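Local atomic coordinates of protein PTHB1 (Homo sapiens, PDB entry 4YD8), a protein that serves as a subunit of the BBSome, a complex thought to act as a coat that sorts specific membrane proteins to primary cilia and is required for ciliogenesis. Residues R270-L275 with I281-K286; T307-H312 with H317-V322. One frame throughout, in Å; residues are numbered along the deposited sequence. Where two conformers were deposited one is given.

Overall arrangement
The modelled chain is the N-terminal seven-bladed beta-propeller of the protein, and the two contacts lie in consecutive blades. Contact 1 comes first along the chain and pairs the third and fourth strands, 271-275 and 281-286, of its four-stranded blade. Contact 2 follows in the next blade, whose strands run from 291 to 329, and pairs its second and third strands, 306-311 and 315-320. The contact centres are about 12 Å apart, and their side chains meet directly: Phe283 CD1 lies 3.4 Å from Val322 CG1, and Phe272 CZ is 3.5 Å from Thr307 OG1. Each hairpin joins two neighbouring strands of its own blade, while Phe272 and Phe283 of contact 1 pack against the next blade.

Contact 1 (R270-L275 with I281-K286)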
loop_
_atom_site.group_PDB
_atom_site.type_symbol
_atom_site.label_atom_id
_atom_site.label_comp_id
_atom_site.label_asym_id
_atom_site.label_seq_id
_atom_site.Cartn_x
_atom_site.Cartn_y
_atom_site.Cartn_z
ATOM N N ARG A 270 15.406 3.556 11.690
ATOM C CA ARG A 270 15.676 4.333 12.910
ATOM C C ARG A 270 14.938 5.670 12.971
ATOM O O ARG A 270 14.767 6.258 14.047
ATOM C CB ARG A 270 17.179 4.608 13.048
ATOM C CG ARG A 270 18.064 3.373 13.113
ATOM C CD ARG A 270 19.504 3.761 13.471
ATOM N NE ARG A 270 20.355 4.004 12.305
ATOM C CZ ARG A 270 20.824 3.048 11.501
ATOM N NH1 ARG A 270 20.515 1.776 11.726
ATOM N NH2 ARG A 270 21.602 3.360 10.470
ATOM N N ASN A 271 14.545 6.168 11.806
ATOM C CA ASN A 271 13.943 7.486 11.707
ATOM C C ASN A 271 12.777 7.486 10.748
ATOM O O ASN A 271 12.658 6.630 9.873
ATOM C CB ASN A 271 14.977 8.532 11.255
ATOM C CG ASN A 271 16.074 8.756 12.275
ATOM O OD1 ASN A 271 15.978 9.642 13.123
ATOM N ND2 ASN A 271 17.140 7.963 12.186
ATOM N N PHE A 272 11.925 8.475 10.917
ATOM C CA PHE A 272 10.807 8.698 10.037
ATOM C C PHE A 272 11.034 10.074 9.400
ATOM O O PHE A 272 11.348 11.047 10.103
ATOM C CB PHE A 272 9.525 8.561 10.887
ATOM C CG PHE A 272 8.334 9.311 10.401
ATOM C CD1 PHE A 272 7.756 9.016 9.185
ATOM C CD2 PHE A 272 7.703 10.219 11.237
ATOM C CE1 PHE A 272 6.609 9.682 8.771
ATOM C CE2 PHE A 272 6.562 10.877 10.839
ATOM C CZ PHE A 272 6.012 10.613 9.603
ATOM N N PHE A 273 10.926 10.143 8.077
ATOM C CA PHE A 273 11.208 11.367 7.330
ATOM C C PHE A 273 9.998 11.875 6.549
ATOM O O PHE A 273 9.262 11.096 5.943
ATOM C CB PHE A 273 12.344 11.147 6.314
ATOM C CG PHE A 273 13.631 10.639 6.905
ATOM C CD1 PHE A 273 13.805 9.289 7.185
ATOM C CD2 PHE A 273 14.704 11.507 7.117
ATOM C CE1 PHE A 273 15.033 8.807 7.712
ATOM C CE2 PHE A 273 15.927 11.039 7.621
ATOM C CZ PHE A 273 16.083 9.696 7.936
ATOM N N CYS A 274 9.829 13.191 6.520
ATOM C CA CYS A 274 8.912 13.826 5.588
ATOM C C CYS A 274 9.718 14.733 4.670
ATOM O O CYS A 274 10.315 15.701 5.135
ATOM C CB CYS A 274 7.837 14.625 6.335
ATOM S SG CYS A 274 6.766 15.564 5.220
ATOM N N LEU A 275 9.761 14.407 3.373
ATOM C CA LEU A 275 10.526 15.193 2.397
ATOM C C LEU A 275 9.640 16.086 1.549
ATOM O O LEU A 275 8.495 15.723 1.233
ATOM C CB LEU A 275 11.319 14.267 1.465
ATOM C CG LEU A 275 12.094 13.127 2.118
ATOM C CD1 LEU A 275 12.902 12.380 1.042
ATOM C CD2 LEU A 275 13.014 13.630 3.232
ATOM N N ILE A 281 14.612 17.753 3.207
ATOM C CA ILE A 281 13.861 17.292 4.359
ATOM C C ILE A 281 12.938 18.394 4.859
ATOM O O ILE A 281 13.358 19.535 5.037
ATOM C CB ILE A 281 14.780 16.842 5.498
ATOM C CG1 ILE A 281 15.686 15.706 5.027
ATOM C CG2 ILE A 281 13.944 16.364 6.648
ATOM C CD1 ILE A 281 16.771 15.357 6.033
ATOM N N ARG A 282 11.662 18.049 5.052
ATOM C CA ARG A 282 10.712 18.978 5.651
ATOM C C ARG A 282 10.724 18.788 7.175
ATOM O O ARG A 282 10.823 19.754 7.930
ATOM C CB ARG A 282 9.303 18.771 5.075
ATOM C CG ARG A 282 8.293 19.858 5.475
ATOM C CD ARG A 282 6.882 19.560 4.945
ATOM N NE ARG A 282 6.675 19.973 3.555
ATOM C CZ ARG A 282 6.444 19.133 2.551
ATOM N NH1 ARG A 282 6.402 17.831 2.774
ATOM N NH2 ARG A 282 6.257 19.590 1.322
ATOM N N PHE A 283 10.619 17.540 7.618
ATOM C CA PHE A 283 10.889 17.232 9.027
ATOM C C PHE A 283 11.326 15.779 9.170
ATOM O O PHE A 283 11.145 14.959 8.256
ATOM C CB PHE A 283 9.676 17.547 9.942
ATOM C CG PHE A 283 8.464 16.668 9.720
ATOM C CD1 PHE A 283 8.457 15.339 10.117
ATOM C CD2 PHE A 283 7.302 17.202 9.171
ATOM C CE1 PHE A 283 7.334 14.540 9.926
ATOM C CE2 PHE A 283 6.181 16.406 8.976
ATOM C CZ PHE A 283 6.202 15.080 9.357
HETATM N N MSE A 284 11.922 15.456 10.308
HETATM C CA MSE A 284 12.279 14.077 10.591
HETATM C C MSE A 284 12.198 13.838 12.087
HETATM O O MSE A 284 12.261 14.776 12.886
HETATM C CB MSE A 284 13.685 13.754 10.058
HETATM C CG MSE A 284 14.783 14.372 10.869
HETATM SE SE MSE A 284 16.570 13.925 10.167
HETATM C CE MSE A 284 16.587 12.073 10.703
ATOM N N LYS A 285 12.025 12.579 12.457
ATOM C CA LYS A 285 11.803 12.185 13.824
ATOM C C LYS A 285 12.518 10.869 14.114
ATOM O O LYS A 285 12.291 9.884 13.411
ATOM C CB LYS A 285 10.297 12.031 14.062
ATOM C CG LYS A 285 9.914 11.148 15.233
ATOM C CD LYS A 285 10.191 11.832 16.542
ATOM C CE LYS A 285 9.327 11.232 17.649
ATOM N NZ LYS A 285 9.575 11.939 18.925
ATOM N N LYS A 286 13.367 10.852 15.143
ATOM C CA LYS A 286 13.970 9.609 15.601
ATOM C C LYS A 286 12.915 8.749 16.277
ATOM O O LYS A 286 12.185 9.213 17.139
ATOM C CB LYS A 286 15.128 9.881 16.562
ATOM C CG LYS A 286 15.671 8.633 17.244
ATOM C CD LYS A 286 16.940 8.925 18.031
ATOM C CE LYS A 286 17.544 7.645 18.600
ATOM N NZ LYS A 286 17.748 6.623 17.532
#
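A classic beta bulge marks the outer hairpin of this propeller blade, where Arg282 and Phe283 both face Cys274. Cys274 O takes two backbone N-H groups, from Arg282 N at 2.7 Å and Phe283 N at 3.1 Å, both in its carbonyl plane. In return Cys274 N reaches Phe283 O at 2.8 Å, with a nearly straight 173° angle at the hydrogen. Beyond the bulge the strands settle into regular antiparallel pairing, and Phe272 and Lys285 exchange bonds in both directions.

Phe283 carries the side-chain contact. With chi1 at 67°, its CG sits between the backbone N and the carbonyl carbon, which brings the ring across to strand 271-275. One ring face then covers Cys274 CB, a CH-pi contact 3.5 Å from the ring centroid, while Cys274 SG lies obliquely to the same ring. The ring's edge turns toward the face of Phe272 in an offset edge-to-face pair, CE1 of Phe283 being 3.9 Å from CE2 of Phe272. With an alanine in place of Phe283, Cys274 CB would probably lose its aromatic cover and Phe272 its edge-on partner, opening a gap between them.

On the other face, Asn271 OD1 lies 3.2 Å from Lys286 CA, and its ND2 is held by Glu247. Phe273 runs alongside Met284, a selenomethionine; in the conformer given, its SE lies obliquely to the Phe273 ring in a Met-aromatic contact, which a second conformer of Met284 leaves doubtful.

Strand 263-268 flanks the inner side of the hairpin, with backbone bonds from Val266 to Phe273 and from Val264 to Leu275. Leu275 and Ile281 both lean on Leu243 of strand 241-244 in the preceding blade, and Phe283 packs on Phe265 and, toward the following blade, on Asp321.

Contact 2 (T307-H312 with H317-V322); sequences TLIGNH and HIYQDV
Thr307 OG1 donates a hydrogen bond to a water 2.7 Å away, and that water in turn donates a hydrogen bond to Asp321 O at 2.9 Å. The bridge ties the first part of strand 306-311 to the loop that follows strand 315-320, near the open end of an antiparallel beta hairpin formed by the two middle strands of a propeller blade.

Two hydrogen-bonded pairs stitch the backbones together. Thr307 and Tyr319 bond in both directions, as do Ile309 and His317, where Ile309 N reaches His317 O at 2.8 Å. Between them Leu308 and Ile318 form a non-hydrogen-bonded pair whose side chains lie next to each other and point the same way. The fit is tight, since Leu308 CD2 comes to 3.5 Å from Ile318 CG1.

On the opposite face Ile309 and Tyr319 meet diagonally across the pairing. With CG1 anti to the carbonyl carbon (chi1 -57°) and the chain extended beyond it, Ile309 carries CD1 obliquely up to the Tyr319 ring, 3.7 Å from CE1 of Tyr319, the two side chains crossing at about a right angle. Toward the hairpin turn, Asn311 ND2 is hydrogen-bonded to Met315 O and also lies 3.0 Å from His317 ND1, with amide and imidazole planes 56° apart.

Both strands have neighbours in the blade. Strand 291-298 bonds to Leu308 and Gly310 on one flank, and strand 323-329 bonds to Ile318 through Lys325 on the other; Tyr297 touches both Leu308 and Ile318.

Thr307 O serves two groups of the partner strand: it accepts the N-H of Tyr319 and also meets the CA-H of Ile318, with 3.3 Å between Thr307 O and Ile318 CA.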
loop_
_atom_site.group_PDB
_atom_site.type_symbol
_atom_site.label_atom_id
_atom_site.label_comp_id
_atom_site.label_asym_id
_atom_site.label_seq_id
_atom_site.Cartn_x
_atom_site.Cartn_y
_atom_site.Cartn_z
ATOM N N THR A 307 0.234 10.300 10.898
ATOM C CA THR A 307 0.886 9.089 10.418
ATOM C C THR A 307 0.750 7.947 11.418
ATOM O O THR A 307 1.064 8.103 12.607
ATOM C CB THR A 307 2.385 9.342 10.151
ATOM O OG1 THR A 307 2.518 10.392 9.181
ATOM C CG2 THR A 307 3.057 8.068 9.623
ATOM N N LEU A 308 0.279 6.801 10.935
ATOM C CA LEU A 308 0.256 5.585 11.737
ATOM C C LEU A 308 1.604 4.900 11.635
ATOM O O LEU A 308 2.133 4.785 10.548
ATOM C CB LEU A 308 -0.839 4.626 11.257
ATOM C CG LEU A 308 -2.255 4.928 11.727
ATOM C CD1 LEU A 308 -3.214 4.335 10.708
ATOM C CD2 LEU A 308 -2.461 4.294 13.083
ATOM N N ILE A 309 2.147 4.444 12.757
ATOM C CA ILE A 309 3.376 3.644 12.726
ATOM C C ILE A 309 3.206 2.422 13.623
ATOM O O ILE A 309 2.934 2.555 14.823
ATOM C CB ILE A 309 4.609 4.461 13.177
ATOM C CG1 ILE A 309 4.764 5.724 12.302
ATOM C CG2 ILE A 309 5.878 3.577 13.129
ATOM C CD1 ILE A 309 6.031 6.579 12.590
ATOM N N GLY A 310 3.319 1.239 13.021
ATOM C CA GLY A 310 3.219 -0.014 13.744
ATOM C C GLY A 310 4.629 -0.461 14.086
ATOM O O GLY A 310 5.572 -0.126 13.367
ATOM N N ASN A 311 4.783 -1.202 15.177
ATOM C CA ASN A 311 6.116 -1.579 15.642
ATOM C C ASN A 311 6.247 -3.048 16.003
ATOM O O ASN A 311 5.256 -3.772 16.066
ATOM C CB ASN A 311 6.504 -0.736 16.846
ATOM C CG ASN A 311 6.398 0.734 16.567
ATOM O OD1 ASN A 311 7.314 1.335 16.013
ATOM N ND2 ASN A 311 5.269 1.330 16.939
ATOM N N HIS A 312 7.475 -3.480 16.278
ATOM C CA HIS A 312 7.725 -4.885 16.577
ATOM C C HIS A 312 7.394 -5.233 18.018
ATOM O O HIS A 312 7.527 -6.380 18.431
ATOM C CB HIS A 312 9.178 -5.245 16.262
ATOM C CG HIS A 312 9.478 -5.240 14.797
ATOM N ND1 HIS A 312 9.212 -6.319 13.985
ATOM C CD2 HIS A 312 9.966 -4.267 13.995
ATOM C CE1 HIS A 312 9.542 -6.016 12.739
ATOM N NE2 HIS A 312 10.004 -4.782 12.717
ATOM N N HIS A 317 1.132 3.448 16.795
ATOM C CA HIS A 317 1.219 4.855 17.189
ATOM C C HIS A 317 0.655 5.778 16.129
ATOM O O HIS A 317 0.743 5.483 14.950
ATOM C CB HIS A 317 2.668 5.262 17.456
ATOM C CG HIS A 317 3.296 4.538 18.601
ATOM N ND1 HIS A 317 4.404 3.733 18.451
ATOM C CD2 HIS A 317 2.965 4.484 19.911
ATOM C CE1 HIS A 317 4.735 3.224 19.622
ATOM N NE2 HIS A 317 3.877 3.664 20.526
ATOM N N ILE A 318 0.081 6.894 16.561
ATOM C CA ILE A 318 -0.296 7.957 15.643
ATOM C C ILE A 318 0.456 9.220 15.987
ATOM O O ILE A 318 0.385 9.685 17.110
ATOM C CB ILE A 318 -1.796 8.275 15.684
ATOM C CG1 ILE A 318 -2.592 7.156 15.036
ATOM C CG2 ILE A 318 -2.074 9.570 14.932
ATOM C CD1 ILE A 318 -4.118 7.379 15.138
ATOM N N TYR A 319 1.191 9.740 15.009
ATOM C CA TYR A 319 1.896 11.013 15.119
ATOM C C TYR A 319 1.197 12.092 14.310
ATOM O O TYR A 319 0.766 11.846 13.191
ATOM C CB TYR A 319 3.347 10.858 14.616
ATOM C CG TYR A 319 4.126 9.895 15.454
ATOM C CD1 TYR A 319 4.132 8.533 15.162
ATOM C CD2 TYR A 319 4.841 10.337 16.558
ATOM C CE1 TYR A 319 4.845 7.643 15.949
ATOM C CE2 TYR A 319 5.551 9.455 17.346
ATOM C CZ TYR A 319 5.553 8.112 17.034
ATOM O OH TYR A 319 6.258 7.236 17.820
ATOM N N GLN A 320 1.073 13.279 14.890
ATOM C CA GLN A 320 0.788 14.470 14.112
ATOM C C GLN A 320 2.118 15.177 13.916
ATOM O O GLN A 320 2.704 15.665 14.884
ATOM C CB GLN A 320 -0.218 15.387 14.816
ATOM C CG GLN A 320 -0.601 16.600 13.965
ATOM C CD GLN A 320 -1.698 17.447 14.605
ATOM O OE1 GLN A 320 -1.954 17.346 15.800
ATOM N NE2 GLN A 320 -2.350 18.275 13.806
ATOM N N ASP A 321 2.583 15.215 12.670
ATOM C CA ASP A 321 3.950 15.628 12.337
ATOM C C ASP A 321 4.901 14.716 13.117
ATOM O O ASP A 321 4.918 13.518 12.848
ATOM C CB ASP A 321 4.161 17.127 12.619
ATOM C CG ASP A 321 3.296 18.009 11.724
ATOM O OD1 ASP A 321 2.900 17.532 10.630
ATOM O OD2 ASP A 321 3.009 19.169 12.108
ATOM N N VAL A 322 5.652 15.230 14.092
ATOM C CA VAL A 322 6.523 14.348 14.875
ATOM C C VAL A 322 6.009 14.121 16.300
ATOM O O VAL A 322 6.696 13.530 17.134
ATOM C CB VAL A 322 7.996 14.893 14.949
ATOM C CG1 VAL A 322 8.496 15.284 13.557
ATOM C CG2 VAL A 322 8.100 16.087 15.902
HETATM O O HOH W 1 3.255 12.506 10.748
#